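Local coordinates for protein ADP-ribosylglycohydrolase (Thermus thermophilus, PDB 2YZV) that belongs to the ADP-ribosylglycohydrolase family and folds into a compact, mainly helical domain without strands that carries two magnesium ions in this model, at residues A[106-111]-A[118-123]; A[78-83]-A[110-115]; A[132-137]-A[169-174]. All coordinates share one frame; numbering follows the deposited sequence.

How the contacts relate
Contacts 1 and 2 are neighbours. Their centres are about 8 Å apart, and both use helix 105-115. Contact 2 sets helix 76-89 against that helix, and contact 1 sets the loop that follows it against another side. They meet where Pro118 O touches Met80 CG at 3.4 Å. Contact 3 is deeper, its centre about 6 Å from the centre of the chain, against about 19 Å and 21 Å for contacts 1 and 2. It touches contact 2 through Tyr83 OH and Arg133 CD, 3.5 Å apart, but does not reach contact 1. Its Met132 touches Asp58 and Thr254, which bind magnesium, and the Leu171 side chain is about 13 Å from a magnesium ion.

Contact 1: A[106-111]-A[118-123]; sequences RRALER and PYAGDE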
loop_
_atom_site.group_PDB
_atom_site.type_symbol
_atom_site.label_atom_id
_atom_site.label_comp_id
_atom_site.label_asym_id
_atom_site.label_seq_id
_atom_site.Cartn_x
_atom_site.Cartn_y
_atom_site.Cartn_z
ATOM N N ARG A 106 -14.736 -8.875 -3.576
ATOM C CA ARG A 106 -15.262 -10.045 -4.270
ATOM C C ARG A 106 -16.496 -9.636 -5.063
ATOM O O ARG A 106 -16.732 -10.133 -6.165
ATOM C CB ARG A 106 -15.619 -11.159 -3.280
ATOM C CG ARG A 106 -16.761 -10.838 -2.335
ATOM C CD ARG A 106 -17.066 -12.032 -1.440
ATOM N NE ARG A 106 -18.133 -11.749 -0.484
ATOM C CZ ARG A 106 -18.539 -12.601 0.453
ATOM N NH1 ARG A 106 -17.968 -13.794 0.558
ATOM N NH2 ARG A 106 -19.514 -12.260 1.284
ATOM N N ARG A 107 -17.275 -8.720 -4.500
ATOM C CA ARG A 107 -18.475 -8.229 -5.161
ATOM C C ARG A 107 -18.093 -7.418 -6.397
ATOM O O ARG A 107 -18.727 -7.533 -7.446
ATOM C CB ARG A 107 -19.295 -7.370 -4.195
ATOM C CG ARG A 107 -20.504 -6.693 -4.822
ATOM C CD ARG A 107 -21.518 -6.316 -3.756
ATOM N NE ARG A 107 -20.883 -5.663 -2.616
ATOM C CZ ARG A 107 -21.495 -5.403 -1.467
ATOM N NH1 ARG A 107 -22.768 -5.740 -1.300
ATOM N NH2 ARG A 107 -20.832 -4.819 -0.478
ATOM N N ALA A 108 -17.050 -6.603 -6.273
ATOM C CA ALA A 108 -16.593 -5.794 -7.394
ATOM C C ALA A 108 -16.140 -6.706 -8.530
ATOM O O ALA A 108 -16.447 -6.462 -9.695
ATOM C CB ALA A 108 -15.446 -4.888 -6.955
ATOM N N LEU A 109 -15.414 -7.765 -8.190
ATOM C CA LEU A 109 -14.936 -8.692 -9.208
ATOM C C LEU A 109 -16.083 -9.409 -9.918
ATOM O O LEU A 109 -16.042 -9.598 -11.133
ATOM C CB LEU A 109 -13.972 -9.706 -8.584
ATOM C CG LEU A 109 -12.696 -9.083 -8.005
ATOM C CD1 LEU A 109 -11.826 -10.165 -7.391
ATOM C CD2 LEU A 109 -11.934 -8.349 -9.099
ATOM N N GLU A 110 -17.109 -9.807 -9.171
ATOM C CA GLU A 110 -18.247 -10.484 -9.786
ATOM C C GLU A 110 -19.099 -9.489 -10.575
ATOM O O GLU A 110 -19.757 -9.861 -11.547
ATOM C CB GLU A 110 -19.102 -11.179 -8.724
ATOM C CG GLU A 110 -18.425 -12.377 -8.062
ATOM C CD GLU A 110 -18.101 -13.496 -9.040
ATOM O OE1 GLU A 110 -18.622 -13.482 -10.177
ATOM O OE2 GLU A 110 -17.330 -14.406 -8.663
ATOM N N ARG A 111 -19.088 -8.227 -10.153
ATOM C CA ARG A 111 -19.837 -7.193 -10.859
ATOM C C ARG A 111 -19.173 -7.015 -12.224
ATOM O O ARG A 111 -19.846 -6.943 -13.250
ATOM C CB ARG A 111 -19.797 -5.875 -10.074
ATOM C CG ARG A 111 -20.512 -4.710 -10.742
ATOM C CD ARG A 111 -20.511 -3.469 -9.848
ATOM N NE ARG A 111 -21.388 -3.600 -8.681
ATOM C CZ ARG A 111 -20.974 -3.636 -7.416
ATOM N NH1 ARG A 111 -19.681 -3.554 -7.123
ATOM N NH2 ARG A 111 -21.860 -3.740 -6.433
ATOM N N PRO A 118 -15.083 -2.159 -15.770
ATOM C CA PRO A 118 -13.854 -2.282 -14.977
ATOM C C PRO A 118 -13.860 -1.482 -13.676
ATOM O O PRO A 118 -13.189 -1.858 -12.714
ATOM C CB PRO A 118 -12.773 -1.820 -15.945
ATOM C CG PRO A 118 -13.483 -0.807 -16.779
ATOM C CD PRO A 118 -14.825 -1.456 -17.039
ATOM N N TYR A 119 -14.609 -0.385 -13.646
ATOM C CA TYR A 119 -14.687 0.441 -12.441
ATOM C C TYR A 119 -15.887 -0.058 -11.653
ATOM O O TYR A 119 -16.877 0.655 -11.464
ATOM C CB TYR A 119 -14.852 1.906 -12.837
ATOM C CG TYR A 119 -13.686 2.414 -13.648
ATOM C CD1 TYR A 119 -12.408 2.494 -13.091
ATOM C CD2 TYR A 119 -13.850 2.796 -14.976
ATOM C CE1 TYR A 119 -11.321 2.943 -13.839
ATOM C CE2 TYR A 119 -12.768 3.245 -15.734
ATOM C CZ TYR A 119 -11.510 3.314 -15.158
ATOM O OH TYR A 119 -10.440 3.757 -15.903
ATOM N N ALA A 120 -15.767 -1.297 -11.185
ATOM C CA ALA A 120 -16.836 -1.978 -10.468
ATOM C C ALA A 120 -16.995 -1.672 -8.988
ATOM O O ALA A 120 -17.815 -2.294 -8.317
ATOM C CB ALA A 120 -16.691 -3.476 -10.667
ATOM N N GLY A 121 -16.219 -0.728 -8.470
ATOM C CA GLY A 121 -16.353 -0.395 -7.065
ATOM C C GLY A 121 -17.668 0.324 -6.828
ATOM O O GLY A 121 -18.172 1.009 -7.722
ATOM N N ASP A 122 -18.240 0.152 -5.643
ATOM C CA ASP A 122 -19.493 0.819 -5.310
ATOM C C ASP A 122 -19.283 1.734 -4.111
ATOM O O ASP A 122 -18.225 1.713 -3.482
ATOM C CB ASP A 122 -20.606 -0.201 -5.029
ATOM C CG ASP A 122 -20.250 -1.176 -3.926
ATOM O OD1 ASP A 122 -19.883 -0.723 -2.823
ATOM O OD2 ASP A 122 -20.350 -2.399 -4.160
ATOM N N GLU A 123 -20.292 2.540 -3.804
ATOM C CA GLU A 123 -20.216 3.489 -2.699
ATOM C C GLU A 123 -20.073 2.854 -1.322
ATOM O O GLU A 123 -19.766 3.545 -0.350
ATOM C CB GLU A 123 -21.440 4.406 -2.734
ATOM C CG GLU A 123 -21.514 5.248 -4.001
ATOM C CD GLU A 123 -22.832 5.978 -4.151
ATOM O OE1 GLU A 123 -23.877 5.306 -4.300
ATOM O OE2 GLU A 123 -22.823 7.225 -4.121
HETATM O O HOH W 1 -19.131 -2.963 -1.487
#
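Ala120 packs its CB against the helix backbone, 3.1 Å from Ala108 O, a tight fit for a methyl group. The Ala108 methyl lies beside it, and the aliphatic part of Arg111 runs past it, with CD 3.9 Å from Ala120 CB. This is the close side of the contact, and both alanines are buried. Arg111 then turns at chi3 (-71°), which brings its guanidinium over to the loop. NH1 donates to Ala120 O, nearly in line with the C=O bond, although the N-H…O angle is only 136°. The modelled 2.5 Å between them is unusually short, so the exact length is doubtful. The same group makes a salt bridge to Asp122, NH2 to OD2 at 3.0 Å, through weak hydrogen bonds.

The Arg107 side is looser and more exposed. Its NE is 3.6 Å from Asp122 OD2, a long salt bridge. No N-H is aimed at this off-plane oxygen, so only charge attraction acts. A water donates to Asp122 OD1 and accepts a weak bond from Arg107 NH2. OD1 also takes the backbone N-H of Ala124. Arg107 and Arg111, one helical turn apart, share Asp122 in a salt-bridge network that ties the loop back onto helix 105-115.

Contact 2: A[78-83]-A[110-115]; sequences DQMDRY and ERYAAT
Met80 and Tyr112 make the apolar part of this helix-to-helix contact. Met80 CB sits over one face of the Tyr112 ring, 3.8 Å from the ring centroid and 14° off its normal. This is a CH-pi contact, displaced a little toward the CD2 and CE2 side. The two side chains run past each other in opposite directions. The methionine chain bends at chi2 and chi3, and these bends bring its end back to the root of the tyrosine. There CE touches Tyr112 CB at 3.7 Å, so one methionine meets both the ring and the CB of its partner. Both residues are buried.

The polar part is a single hydrogen bond. Tyr112 OH donates to Asp81 OD1 at 2.6 Å. A chi1 of 169° swings the tyrosine ring off its own helix and carries the hydroxyl across to helix 76-89. OD1 lies at the ring edge, in its plane, and also approaches Tyr112 CE2 at 3.4 Å. The hydroxyl comes to OD1 from above the carboxylate, 43° out of its plane. The two flat groups are inclined to each other. Tyr112 OH is also hydrogen-bonded to Lys77 NZ, so the hydroxyl has partners from two residues of helix 76-89. The lysine may polarise the hydroxyl toward a stronger bond to Asp81.

Around this pair, helices 76-89 and 105-115 keep touching. Leu109 packs on Met80 and Tyr83, while Ala113 packs on Leu84 and Arg88. Met80 also touches Thr157 in a loop. On another side of helix 76-89, Gln79, Arg82 and Tyr83 lean on helix 57-72, which places this helix between helices 57-72 and 105-115.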
loop_
_atom_site.group_PDB
_atom_site.type_symbol
_atom_site.label_atom_id
_atom_site.label_comp_id
_atom_site.label_asym_id
_atom_site.label_seq_id
_atom_site.Cartn_x
_atom_site.Cartn_y
_atom_site.Cartn_z
ATOM N N ASP A 78 -7.741 -4.664 -17.973
ATOM C CA ASP A 78 -6.751 -5.727 -17.828
ATOM C C ASP A 78 -6.438 -5.972 -16.355
ATOM O O ASP A 78 -6.192 -7.105 -15.943
ATOM C CB ASP A 78 -5.468 -5.371 -18.580
ATOM C CG ASP A 78 -4.406 -6.449 -18.458
ATOM O OD1 ASP A 78 -3.467 -6.278 -17.652
ATOM O OD2 ASP A 78 -4.516 -7.477 -19.158
ATOM N N GLN A 79 -6.447 -4.909 -15.561
ATOM C CA GLN A 79 -6.185 -5.052 -14.136
ATOM C C GLN A 79 -7.221 -5.993 -13.539
ATOM O O GLN A 79 -6.882 -6.930 -12.814
ATOM C CB GLN A 79 -6.263 -3.693 -13.442
ATOM C CG GLN A 79 -5.078 -2.794 -13.732
ATOM C CD GLN A 79 -5.335 -1.352 -13.349
ATOM O OE1 GLN A 79 -6.143 -1.065 -12.461
ATOM N NE2 GLN A 79 -4.638 -0.432 -14.008
ATOM N N MET A 80 -8.485 -5.747 -13.867
ATOM C CA MET A 80 -9.580 -6.560 -13.362
ATOM C C MET A 80 -9.569 -7.978 -13.920
ATOM O O MET A 80 -9.948 -8.916 -13.222
ATOM C CB MET A 80 -10.917 -5.868 -13.648
ATOM C CG MET A 80 -11.136 -4.609 -12.811
ATOM S SD MET A 80 -11.309 -4.955 -11.034
ATOM C CE MET A 80 -13.101 -5.188 -10.926
ATOM N N ASP A 81 -9.137 -8.147 -15.169
ATOM C CA ASP A 81 -9.067 -9.488 -15.741
ATOM C C ASP A 81 -8.100 -10.294 -14.878
ATOM O O ASP A 81 -8.346 -11.459 -14.566
ATOM C CB ASP A 81 -8.547 -9.464 -17.184
ATOM C CG ASP A 81 -9.553 -8.895 -18.167
ATOM O OD1 ASP A 81 -10.766 -9.120 -17.977
ATOM O OD2 ASP A 81 -9.127 -8.238 -19.140
ATOM N N ARG A 82 -7.001 -9.658 -14.484
ATOM C CA ARG A 82 -6.000 -10.322 -13.661
ATOM C C ARG A 82 -6.489 -10.577 -12.236
ATOM O O ARG A 82 -6.282 -11.666 -11.703
ATOM C CB ARG A 82 -4.709 -9.503 -13.635
ATOM C CG ARG A 82 -4.031 -9.378 -14.993
ATOM C CD ARG A 82 -2.802 -8.488 -14.902
ATOM N NE ARG A 82 -2.220 -8.200 -16.210
ATOM C CZ ARG A 82 -1.527 -9.071 -16.936
ATOM N NH1 ARG A 82 -1.315 -10.301 -16.488
ATOM N NH2 ARG A 82 -1.047 -8.709 -18.117
ATOM N N TYR A 83 -7.131 -9.587 -11.614
ATOM C CA TYR A 83 -7.633 -9.779 -10.254
ATOM C C TYR A 83 -8.643 -10.918 -10.242
ATOM O O TYR A 83 -8.630 -11.766 -9.351
ATOM C CB TYR A 83 -8.332 -8.525 -9.712
ATOM C CG TYR A 83 -7.483 -7.281 -9.569
ATOM C CD1 TYR A 83 -6.122 -7.356 -9.270
ATOM C CD2 TYR A 83 -8.058 -6.017 -9.695
ATOM C CE1 TYR A 83 -5.358 -6.200 -9.103
ATOM C CE2 TYR A 83 -7.309 -4.862 -9.527
ATOM C CZ TYR A 83 -5.962 -4.955 -9.233
ATOM O OH TYR A 83 -5.228 -3.802 -9.069
ATOM N N GLU A 110 -17.109 -9.807 -9.171
ATOM C CA GLU A 110 -18.247 -10.484 -9.786
ATOM C C GLU A 110 -19.099 -9.489 -10.575
ATOM O O GLU A 110 -19.757 -9.861 -11.547
ATOM C CB GLU A 110 -19.102 -11.179 -8.724
ATOM C CG GLU A 110 -18.425 -12.377 -8.062
ATOM C CD GLU A 110 -18.101 -13.496 -9.040
ATOM O OE1 GLU A 110 -18.622 -13.482 -10.177
ATOM O OE2 GLU A 110 -17.330 -14.406 -8.663
ATOM N N ARG A 111 -19.088 -8.227 -10.153
ATOM C CA ARG A 111 -19.837 -7.193 -10.859
ATOM C C ARG A 111 -19.173 -7.015 -12.224
ATOM O O ARG A 111 -19.846 -6.943 -13.250
ATOM C CB ARG A 111 -19.797 -5.875 -10.074
ATOM C CG ARG A 111 -20.512 -4.710 -10.742
ATOM C CD ARG A 111 -20.511 -3.469 -9.848
ATOM N NE ARG A 111 -21.388 -3.600 -8.681
ATOM C CZ ARG A 111 -20.974 -3.636 -7.416
ATOM N NH1 ARG A 111 -19.681 -3.554 -7.123
ATOM N NH2 ARG A 111 -21.860 -3.740 -6.433
ATOM N N TYR A 112 -17.844 -6.960 -12.230
ATOM C CA TYR A 112 -17.091 -6.817 -13.470
ATOM C C TYR A 112 -17.313 -8.031 -14.373
ATOM O O TYR A 112 -17.531 -7.897 -15.581
ATOM C CB TYR A 112 -15.593 -6.676 -13.171
ATOM C CG TYR A 112 -14.734 -6.801 -14.406
ATOM C CD1 TYR A 112 -14.801 -5.847 -15.420
ATOM C CD2 TYR A 112 -13.893 -7.900 -14.587
ATOM C CE1 TYR A 112 -14.059 -5.983 -16.585
ATOM C CE2 TYR A 112 -13.143 -8.046 -15.751
ATOM C CZ TYR A 112 -13.234 -7.083 -16.744
ATOM O OH TYR A 112 -12.506 -7.214 -17.904
ATOM N N ALA A 113 -17.255 -9.218 -13.783
ATOM C CA ALA A 113 -17.435 -10.448 -14.538
ATOM C C ALA A 113 -18.781 -10.490 -15.249
ATOM O O ALA A 113 -18.893 -11.036 -16.345
ATOM C CB ALA A 113 -17.298 -11.654 -13.610
ATOM N N ALA A 114 -19.800 -9.901 -14.632
ATOM C CA ALA A 114 -21.135 -9.917 -15.214
ATOM C C ALA A 114 -21.473 -8.751 -16.133
ATOM O O ALA A 114 -22.257 -8.913 -17.075
ATOM C CB ALA A 114 -22.173 -10.001 -14.106
ATOM N N THR A 115 -20.885 -7.587 -15.873
ATOM C CA THR A 115 -21.192 -6.394 -16.662
ATOM C C THR A 115 -20.100 -5.869 -17.579
ATOM O O THR A 115 -20.388 -5.110 -18.508
ATOM C CB THR A 115 -21.601 -5.222 -15.752
ATOM O OG1 THR A 115 -20.461 -4.774 -15.004
ATOM C CG2 THR A 115 -22.694 -5.657 -14.789
#

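Contact 3: A[132-137]-A[169-174]; sequences MRLAPL and EVLAWL
Leu134 reaches helix 162-179 with its side chain alone, and both partners there, Leu171 and Ala172, are buried. Its CB points toward that helix and lies 4.2 Å from Leu171 CD2. Beyond it, chi1 (-119°) and chi2 (-147°) are both off the staggered positions. The conformer is either strained or less surely fitted, but as modelled it puts CD1 against the helix. The tip that does the work is this CD1. It is 3.8 Å from Leu171 CB and equally close to Leu171 CG. It also meets the helix backbone, 3.6 Å from Ala172 N, and rests 4.1 Å from Ala172 CB. One methyl thus lies against two successive residues of the helix.

The Leu171 side chain slides past Leu134 in the opposite direction, so the two overlap alongside each other. No hydrogen bond crosses between the segments.

Other helices close round the pair. Leu134 also touches Gln261 and Leu171 touches Val258, both on helix 252-267, while Ala172 packs on Leu148 and Ala151 of helix 147-156. Leu134, Leu171 and Ala172 thus form part of the apolar core where helices 162-179, 147-156 and 252-267 meet in this all-helical fold.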
loop_
_atom_site.group_PDB
_atom_site.type_symbol
_atom_site.label_atom_id
_atom_site.label_comp_id
_atom_site.label_asym_id
_atom_site.label_seq_id
_atom_site.Cartn_x
_atom_site.Cartn_y
_atom_site.Cartn_z
ATOM N N MET A 132 -3.489 -0.689 -0.256
ATOM C CA MET A 132 -2.557 -1.800 -0.093
ATOM C C MET A 132 -1.789 -2.215 -1.336
ATOM O O MET A 132 -0.756 -2.878 -1.231
ATOM C CB MET A 132 -3.307 -3.021 0.443
ATOM C CG MET A 132 -4.330 -3.572 -0.529
ATOM S SD MET A 132 -5.237 -4.996 0.102
ATOM C CE MET A 132 -5.728 -5.783 -1.437
ATOM N N ARG A 133 -2.277 -1.817 -2.506
ATOM C CA ARG A 133 -1.659 -2.216 -3.769
ATOM C C ARG A 133 -1.124 -1.064 -4.619
ATOM O O ARG A 133 -0.668 -1.288 -5.740
ATOM C CB ARG A 133 -2.695 -2.984 -4.599
ATOM C CG ARG A 133 -3.852 -2.083 -5.063
ATOM C CD ARG A 133 -5.034 -2.842 -5.670
ATOM N NE ARG A 133 -6.063 -1.897 -6.107
ATOM C CZ ARG A 133 -7.369 -2.051 -5.905
ATOM N NH1 ARG A 133 -7.829 -3.121 -5.269
ATOM N NH2 ARG A 133 -8.214 -1.120 -6.322
ATOM N N LEU A 134 -1.163 0.150 -4.079
ATOM C CA LEU A 134 -0.754 1.358 -4.800
ATOM C C LEU A 134 0.656 1.533 -5.386
ATOM O O LEU A 134 0.791 1.916 -6.549
ATOM C CB LEU A 134 -1.044 2.583 -3.929
ATOM C CG LEU A 134 -2.009 3.669 -4.421
ATOM C CD1 LEU A 134 -1.526 5.005 -3.883
ATOM C CD2 LEU A 134 -2.076 3.716 -5.939
ATOM N N ALA A 135 1.692 1.275 -4.591
ATOM C CA ALA A 135 3.082 1.461 -5.022
ATOM C C ALA A 135 3.424 1.215 -6.496
ATOM O O ALA A 135 4.036 2.071 -7.139
ATOM C CB ALA A 135 4.015 0.639 -4.133
ATOM N N PRO A 136 3.050 0.053 -7.052
ATOM C CA PRO A 136 3.370 -0.204 -8.464
ATOM C C PRO A 136 2.957 0.922 -9.419
ATOM O O PRO A 136 3.695 1.261 -10.350
ATOM C CB PRO A 136 2.631 -1.507 -8.750
ATOM C CG PRO A 136 2.690 -2.213 -7.430
ATOM C CD PRO A 136 2.352 -1.101 -6.455
ATOM N N LEU A 137 1.782 1.499 -9.190
ATOM C CA LEU A 137 1.299 2.575 -10.047
ATOM C C LEU A 137 2.204 3.794 -9.983
ATOM O O LEU A 137 2.546 4.376 -11.017
ATOM C CB LEU A 137 -0.121 2.988 -9.654
ATOM C CG LEU A 137 -0.692 4.199 -10.399
ATOM C CD1 LEU A 137 -0.747 3.917 -11.893
ATOM C CD2 LEU A 137 -2.083 4.503 -9.869
ATOM N N GLU A 169 -5.573 9.000 -3.443
ATOM C CA GLU A 169 -4.910 10.141 -4.064
ATOM C C GLU A 169 -3.851 10.707 -3.122
ATOM O O GLU A 169 -2.756 11.077 -3.555
ATOM C CB GLU A 169 -5.931 11.221 -4.424
ATOM C CG GLU A 169 -6.982 10.751 -5.417
ATOM C CD GLU A 169 -8.014 11.815 -5.725
ATOM O OE1 GLU A 169 -8.405 12.547 -4.790
ATOM O OE2 GLU A 169 -8.443 11.914 -6.893
ATOM N N VAL A 170 -4.177 10.769 -1.834
ATOM C CA VAL A 170 -3.240 11.278 -0.841
ATOM C C VAL A 170 -2.018 10.359 -0.766
ATOM O O VAL A 170 -0.885 10.835 -0.719
ATOM C CB VAL A 170 -3.903 11.409 0.561
ATOM C CG1 VAL A 170 -2.856 11.780 1.605
ATOM C CG2 VAL A 170 -4.989 12.489 0.522
ATOM N N LEU A 171 -2.231 9.043 -0.777
ATOM C CA LEU A 171 -1.096 8.127 -0.722
ATOM C C LEU A 171 -0.265 8.224 -2.005
ATOM O O LEU A 171 0.955 8.111 -1.964
ATOM C CB LEU A 171 -1.561 6.681 -0.495
ATOM C CG LEU A 171 -0.437 5.648 -0.314
ATOM C CD1 LEU A 171 0.415 6.010 0.895
ATOM C CD2 LEU A 171 -1.040 4.263 -0.126
ATOM N N ALA A 172 -0.920 8.442 -3.140
ATOM C CA ALA A 172 -0.192 8.566 -4.396
ATOM C C ALA A 172 0.746 9.767 -4.294
ATOM O O ALA A 172 1.909 9.694 -4.693
ATOM C CB ALA A 172 -1.167 8.744 -5.558
ATOM N N TRP A 173 0.239 10.866 -3.743
ATOM C CA TRP A 173 1.045 12.074 -3.582
ATOM C C TRP A 173 2.213 11.789 -2.639
ATOM O O TRP A 173 3.358 12.136 -2.930
ATOM C CB TRP A 173 0.194 13.210 -3.009
ATOM C CG TRP A 173 0.968 14.483 -2.819
ATOM C CD1 TRP A 173 1.243 15.422 -3.774
ATOM C CD2 TRP A 173 1.612 14.929 -1.619
ATOM N NE1 TRP A 173 2.019 16.425 -3.243
ATOM C CE2 TRP A 173 2.261 16.149 -1.923
ATOM C CE3 TRP A 173 1.706 14.420 -0.316
ATOM C CZ2 TRP A 173 2.993 16.866 -0.973
ATOM C CZ3 TRP A 173 2.437 15.135 0.633
ATOM C CH2 TRP A 173 3.070 16.348 0.294
ATOM N N LEU A 174 1.916 11.150 -1.510
ATOM C CA LEU A 174 2.940 10.815 -0.529
ATOM C C LEU A 174 4.058 9.975 -1.132
ATOM O O LEU A 174 5.241 10.247 -0.913
ATOM C CB LEU A 174 2.324 10.051 0.648
ATOM C CG LEU A 174 1.509 10.884 1.638
ATOM C CD1 LEU A 174 0.682 9.960 2.524
ATOM C CD2 LEU A 174 2.444 11.745 2.481
#